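PDB 6EXS: peptide ABC transporter permease from Staphylococcus hominis, which probably imports peptides across the cell membrane as a POT-family transporter, and binds a thioalcohol-conjugated dipeptide, a probable malodour precursor of the human axilla. Local coordinates for residues A90-C104 with S117-N131. Residues are numbered along the deposited sequence; the frame is centred on the assembly and turned at random.
Sequences ATLLGAVLIIIGHIC and SMFFIIIGSGLMKPN. With OLC ((2R)-2,3-dihydroxypropyl (9Z)-octadec-9-enoate), chain M; OLC ((2R)-2,3-dihydroxypropyl (9Z)-octadec-9-enoate), chain E.
Ile-121 O is gripped twice by Ser-125, whose N and OG each donate to it at 2.8 Å from opposite faces of its plane; the buried hydroxyl, turned back to its own helix, lies against Ile-98 of the facing segment. A second serine bonds across: Ser-117 OG donates a hydrogen bond of 2.7 Å to Gly-101 O, the single hydrogen bond joining 90-104 and 117-131. The hydroxyl approaches from above the carbonyl plane, 44° out of it, and so is not aligned with a lone pair; OG lies anti to its own backbone N, which swings it across to helix 74-106. The two segments belong to consecutive transmembrane helices of a major facilitator superfamily transporter, and their axes come within 7.0 Å at an angle of 144°, close for a helix pair. Glycines let the backbones meet directly: Gly-94 CA lies 3.2 Å from Gly-124 O, and Gly-101 CA is 3.8 Å from Ser-117 CA.

Knobs-into-holes packing flanks these glycine contacts. Leu-97 enters the hole formed by Phe-120, Ile-123, Gly-124 and Leu-127; its CD2 meets the edge of the Phe-120 ring, while CD1 turns to Leu-127 CD1 at 3.8 Å. Phe-120 answers as a knob among Leu-97, Ile-100, Gly-101 and Cys-104. One ring face receives Ile-100 CG2 in a CH-pi contact, 6° off the normal, and the opposite face is covered by Phe-119 CD2. Monoolein chain E reaches the ring at its edge, which places this side of the pair beside lipid.

Along the other flank, Ile-98 CD1 rests on the backbone of Gly-124 and Ser-125 and touches Met-128 SD at 3.9 Å. Helix 16-44 packs against Met-128 and also His-102. Ile-121 itself stands over the His-102 imidazole, with CD1 4.1 Å from the ring centroid.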
# COMPACT_ATOMS: atom_id res chain seq x y z
N ALA A 90 -0.63 -18.37 8.38
CA ALA A 90 -0.68 -16.91 8.43
C ALA A 90 -1.51 -16.29 7.29
O ALA A 90 -2.27 -15.34 7.55
CB ALA A 90 0.73 -16.33 8.43
N THR A 91 -1.40 -16.83 6.04
CA THR A 91 -2.17 -16.39 4.86
C THR A 91 -3.67 -16.69 5.10
O THR A 91 -4.52 -15.87 4.75
CB THR A 91 -1.65 -17.12 3.57
OG1 THR A 91 -0.26 -16.86 3.38
CG2 THR A 91 -2.43 -16.73 2.29
N LEU A 92 -3.97 -17.88 5.67
CA LEU A 92 -5.33 -18.36 5.95
C LEU A 92 -5.98 -17.60 7.10
O LEU A 92 -7.13 -17.18 6.96
CB LEU A 92 -5.32 -19.88 6.20
CG LEU A 92 -6.66 -20.62 6.48
CD1 LEU A 92 -7.76 -20.23 5.49
CD2 LEU A 92 -6.46 -22.11 6.46
N LEU A 93 -5.25 -17.41 8.22
CA LEU A 93 -5.78 -16.66 9.35
C LEU A 93 -6.02 -15.22 8.93
O LEU A 93 -7.09 -14.68 9.20
CB LEU A 93 -4.88 -16.75 10.59
CG LEU A 93 -5.44 -16.14 11.88
CD1 LEU A 93 -6.81 -16.70 12.23
CD2 LEU A 93 -4.49 -16.35 13.04
N GLY A 94 -5.08 -14.66 8.17
CA GLY A 94 -5.19 -13.32 7.62
C GLY A 94 -6.45 -13.14 6.80
O GLY A 94 -7.23 -12.23 7.06
N ALA A 95 -6.69 -14.06 5.84
CA ALA A 95 -7.87 -14.06 4.97
C ALA A 95 -9.20 -14.09 5.74
O ALA A 95 -10.11 -13.35 5.38
CB ALA A 95 -7.80 -15.23 4.00
N VAL A 96 -9.29 -14.92 6.81
CA VAL A 96 -10.48 -15.07 7.66
C VAL A 96 -10.71 -13.74 8.40
O VAL A 96 -11.82 -13.20 8.36
CB VAL A 96 -10.37 -16.30 8.61
CG1 VAL A 96 -11.50 -16.32 9.64
CG2 VAL A 96 -10.34 -17.60 7.82
N LEU A 97 -9.65 -13.21 9.02
CA LEU A 97 -9.67 -11.94 9.73
C LEU A 97 -10.09 -10.77 8.82
O LEU A 97 -10.92 -9.96 9.23
CB LEU A 97 -8.32 -11.68 10.40
CG LEU A 97 -8.02 -12.58 11.61
CD1 LEU A 97 -6.60 -12.40 12.07
CD2 LEU A 97 -8.95 -12.27 12.79
N ILE A 98 -9.58 -10.74 7.55
CA ILE A 98 -9.93 -9.73 6.54
C ILE A 98 -11.45 -9.79 6.22
O ILE A 98 -12.10 -8.74 6.19
CB ILE A 98 -9.02 -9.83 5.28
CG1 ILE A 98 -7.61 -9.28 5.58
CG2 ILE A 98 -9.64 -9.12 4.05
CD1 ILE A 98 -6.53 -9.78 4.63
N ILE A 99 -12.02 -11.02 6.04
CA ILE A 99 -13.47 -11.22 5.78
C ILE A 99 -14.32 -10.66 6.95
O ILE A 99 -15.39 -10.09 6.70
CB ILE A 99 -13.83 -12.69 5.47
CG1 ILE A 99 -13.10 -13.15 4.22
CG2 ILE A 99 -15.34 -12.89 5.27
CD1 ILE A 99 -12.95 -14.63 4.05
N ILE A 100 -13.85 -10.84 8.21
CA ILE A 100 -14.54 -10.38 9.41
C ILE A 100 -14.63 -8.85 9.39
O ILE A 100 -15.71 -8.30 9.62
CB ILE A 100 -13.94 -10.97 10.72
CG1 ILE A 100 -14.04 -12.52 10.71
CG2 ILE A 100 -14.62 -10.38 11.98
CD1 ILE A 100 -13.24 -13.28 11.85
N GLY A 101 -13.52 -8.20 9.02
CA GLY A 101 -13.43 -6.75 8.85
C GLY A 101 -14.39 -6.22 7.81
O GLY A 101 -14.95 -5.14 7.97
N HIS A 102 -14.61 -6.97 6.73
CA HIS A 102 -15.55 -6.57 5.69
C HIS A 102 -16.99 -6.73 6.18
O HIS A 102 -17.84 -5.91 5.83
CB HIS A 102 -15.28 -7.33 4.38
CG HIS A 102 -14.06 -6.88 3.63
ND1 HIS A 102 -14.05 -5.70 2.90
CD2 HIS A 102 -12.87 -7.50 3.47
CE1 HIS A 102 -12.85 -5.63 2.35
NE2 HIS A 102 -12.10 -6.68 2.67
N ILE A 103 -17.26 -7.77 7.01
CA ILE A 103 -18.59 -8.01 7.58
C ILE A 103 -18.94 -6.87 8.56
O ILE A 103 -20.07 -6.36 8.51
CB ILE A 103 -18.76 -9.45 8.16
CG1 ILE A 103 -18.70 -10.51 7.02
CG2 ILE A 103 -20.07 -9.61 8.95
CD1 ILE A 103 -18.32 -11.93 7.44
N CYS A 104 -17.96 -6.40 9.37
CA CYS A 104 -18.12 -5.28 10.32
C CYS A 104 -18.78 -4.07 9.63
O CYS A 104 -19.72 -3.49 10.19
CB CYS A 104 -16.79 -4.88 10.95
SG CYS A 104 -16.11 -6.10 12.10
N SER A 117 -13.70 -2.89 11.90
CA SER A 117 -13.36 -3.30 10.52
C SER A 117 -11.88 -3.01 10.27
O SER A 117 -11.17 -3.88 9.76
CB SER A 117 -14.21 -2.51 9.53
OG SER A 117 -13.79 -2.69 8.19
N MET A 118 -11.42 -1.79 10.61
CA MET A 118 -10.03 -1.36 10.46
C MET A 118 -9.09 -2.28 11.21
O MET A 118 -8.12 -2.73 10.63
CB MET A 118 -9.86 0.10 10.91
CG MET A 118 -10.19 1.10 9.81
SD MET A 118 -10.30 2.82 10.35
CE MET A 118 -8.64 3.06 11.18
N PHE A 119 -9.44 -2.63 12.47
CA PHE A 119 -8.70 -3.52 13.35
C PHE A 119 -8.47 -4.91 12.71
O PHE A 119 -7.33 -5.37 12.66
CB PHE A 119 -9.43 -3.64 14.72
CG PHE A 119 -8.93 -4.72 15.65
CD1 PHE A 119 -7.78 -4.53 16.41
CD2 PHE A 119 -9.61 -5.92 15.77
CE1 PHE A 119 -7.32 -5.53 17.27
CE2 PHE A 119 -9.14 -6.93 16.63
CZ PHE A 119 -8.00 -6.73 17.37
N PHE A 120 -9.55 -5.56 12.22
CA PHE A 120 -9.48 -6.89 11.59
C PHE A 120 -8.74 -6.87 10.25
O PHE A 120 -7.99 -7.80 9.96
CB PHE A 120 -10.89 -7.50 11.46
CG PHE A 120 -11.49 -8.02 12.75
CD1 PHE A 120 -10.98 -9.17 13.36
CD2 PHE A 120 -12.58 -7.40 13.33
CE1 PHE A 120 -11.54 -9.65 14.54
CE2 PHE A 120 -13.14 -7.88 14.52
CZ PHE A 120 -12.61 -9.01 15.12
N ILE A 121 -8.93 -5.79 9.44
CA ILE A 121 -8.24 -5.69 8.16
C ILE A 121 -6.75 -5.35 8.37
O ILE A 121 -5.92 -5.95 7.69
CB ILE A 121 -8.97 -4.79 7.12
CG1 ILE A 121 -10.31 -5.47 6.69
CG2 ILE A 121 -8.08 -4.49 5.88
CD1 ILE A 121 -11.40 -4.53 6.10
N ILE A 122 -6.40 -4.48 9.36
CA ILE A 122 -4.99 -4.17 9.67
C ILE A 122 -4.24 -5.47 10.05
O ILE A 122 -3.20 -5.76 9.46
CB ILE A 122 -4.79 -3.04 10.72
CG1 ILE A 122 -5.13 -1.66 10.12
CG2 ILE A 122 -3.34 -3.03 11.29
CD1 ILE A 122 -5.61 -0.65 11.13
N ILE A 123 -4.82 -6.26 10.98
CA ILE A 123 -4.26 -7.51 11.48
C ILE A 123 -4.23 -8.60 10.40
O ILE A 123 -3.20 -9.25 10.23
CB ILE A 123 -4.95 -7.97 12.80
CG1 ILE A 123 -4.68 -6.93 13.92
CG2 ILE A 123 -4.46 -9.39 13.21
CD1 ILE A 123 -5.13 -7.31 15.26
N GLY A 124 -5.35 -8.78 9.71
CA GLY A 124 -5.47 -9.75 8.63
C GLY A 124 -4.47 -9.51 7.52
O GLY A 124 -3.79 -10.44 7.11
N SER A 125 -4.36 -8.24 7.03
CA SER A 125 -3.43 -7.82 5.96
C SER A 125 -1.95 -8.01 6.35
O SER A 125 -1.16 -8.48 5.53
CB SER A 125 -3.71 -6.39 5.51
OG SER A 125 -5.05 -6.23 5.06
N GLY A 126 -1.60 -7.71 7.60
CA GLY A 126 -0.24 -7.93 8.08
C GLY A 126 0.13 -9.39 8.07
O GLY A 126 1.29 -9.73 7.83
N LEU A 127 -0.87 -10.27 8.25
CA LEU A 127 -0.71 -11.73 8.23
C LEU A 127 -0.74 -12.31 6.81
O LEU A 127 0.04 -13.21 6.49
CB LEU A 127 -1.80 -12.41 9.09
CG LEU A 127 -1.63 -12.37 10.61
CD1 LEU A 127 -2.87 -12.87 11.29
CD2 LEU A 127 -0.44 -13.23 11.06
N MET A 128 -1.66 -11.83 5.97
CA MET A 128 -1.82 -12.33 4.62
C MET A 128 -0.84 -11.74 3.62
O MET A 128 -0.24 -12.51 2.87
CB MET A 128 -3.27 -12.15 4.14
CG MET A 128 -3.61 -13.01 2.95
SD MET A 128 -5.24 -12.61 2.31
CE MET A 128 -5.17 -13.41 0.73
N LYS A 129 -0.73 -10.38 3.56
CA LYS A 129 0.08 -9.67 2.55
C LYS A 129 1.53 -10.17 2.36
O LYS A 129 1.83 -10.58 1.24
CB LYS A 129 0.09 -8.16 2.78
CG LYS A 129 -0.44 -7.37 1.62
CD LYS A 129 -1.50 -6.43 2.12
CE LYS A 129 -1.63 -5.28 1.19
NZ LYS A 129 -2.82 -4.45 1.51
N PRO A 130 2.45 -10.15 3.37
CA PRO A 130 3.82 -10.59 3.08
C PRO A 130 3.97 -12.09 2.85
O PRO A 130 4.90 -12.52 2.17
CB PRO A 130 4.59 -10.11 4.31
CG PRO A 130 3.60 -10.14 5.40
CD PRO A 130 2.33 -9.71 4.77
N ASN A 131 3.03 -12.87 3.40
CA ASN A 131 3.06 -14.32 3.41
C ASN A 131 2.58 -14.97 2.13
O ASN A 131 3.20 -15.97 1.72
CB ASN A 131 2.35 -14.83 4.64
CG ASN A 131 3.20 -14.48 5.84
OD1 ASN A 131 4.44 -14.54 5.79
ND2 ASN A 131 2.59 -13.99 6.90
C24 OLC M . -1.43 -22.84 12.44
C5 OLC M . -9.78 -20.23 12.54
C4 OLC M . -8.79 -19.88 11.44
C3 OLC M . -7.52 -20.72 11.47
C2 OLC M . -6.52 -20.31 10.40
C21 OLC M . -3.12 -21.23 11.50
C1 OLC M . -5.25 -21.12 10.39
C22 OLC M . -2.89 -22.44 12.38
O19 OLC M . -4.89 -21.82 9.48
O25 OLC M . -0.97 -23.36 11.19
O23 OLC M . -3.37 -22.17 13.70
O20 OLC M . -4.54 -20.91 11.51
C10 OLC E . -13.27 -6.32 18.25
C9 OLC E . -12.25 -5.48 18.31
C11 OLC E . -14.55 -6.14 17.48
C8 OLC E . -12.14 -4.15 17.63
C24 OLC E . -17.79 5.41 20.00
C12 OLC E . -15.49 -7.35 17.53
C7 OLC E . -11.87 -2.99 18.58
C13 OLC E . -16.69 -7.22 16.61
C6 OLC E . -12.18 -1.62 18.00
C5 OLC E . -13.64 -1.18 18.12
C4 OLC E . -13.99 -0.48 19.42
C3 OLC E . -13.76 1.03 19.42
C2 OLC E . -14.97 1.82 18.95
C21 OLC E . -15.89 5.35 18.30
C1 OLC E . -14.77 3.31 18.87
C22 OLC E . -16.57 6.12 19.42
O19 OLC E . -13.71 3.87 19.03
O25 OLC E . -18.89 5.44 19.10
O23 OLC E . -15.62 6.40 20.46
O20 OLC E . -15.92 3.93 18.59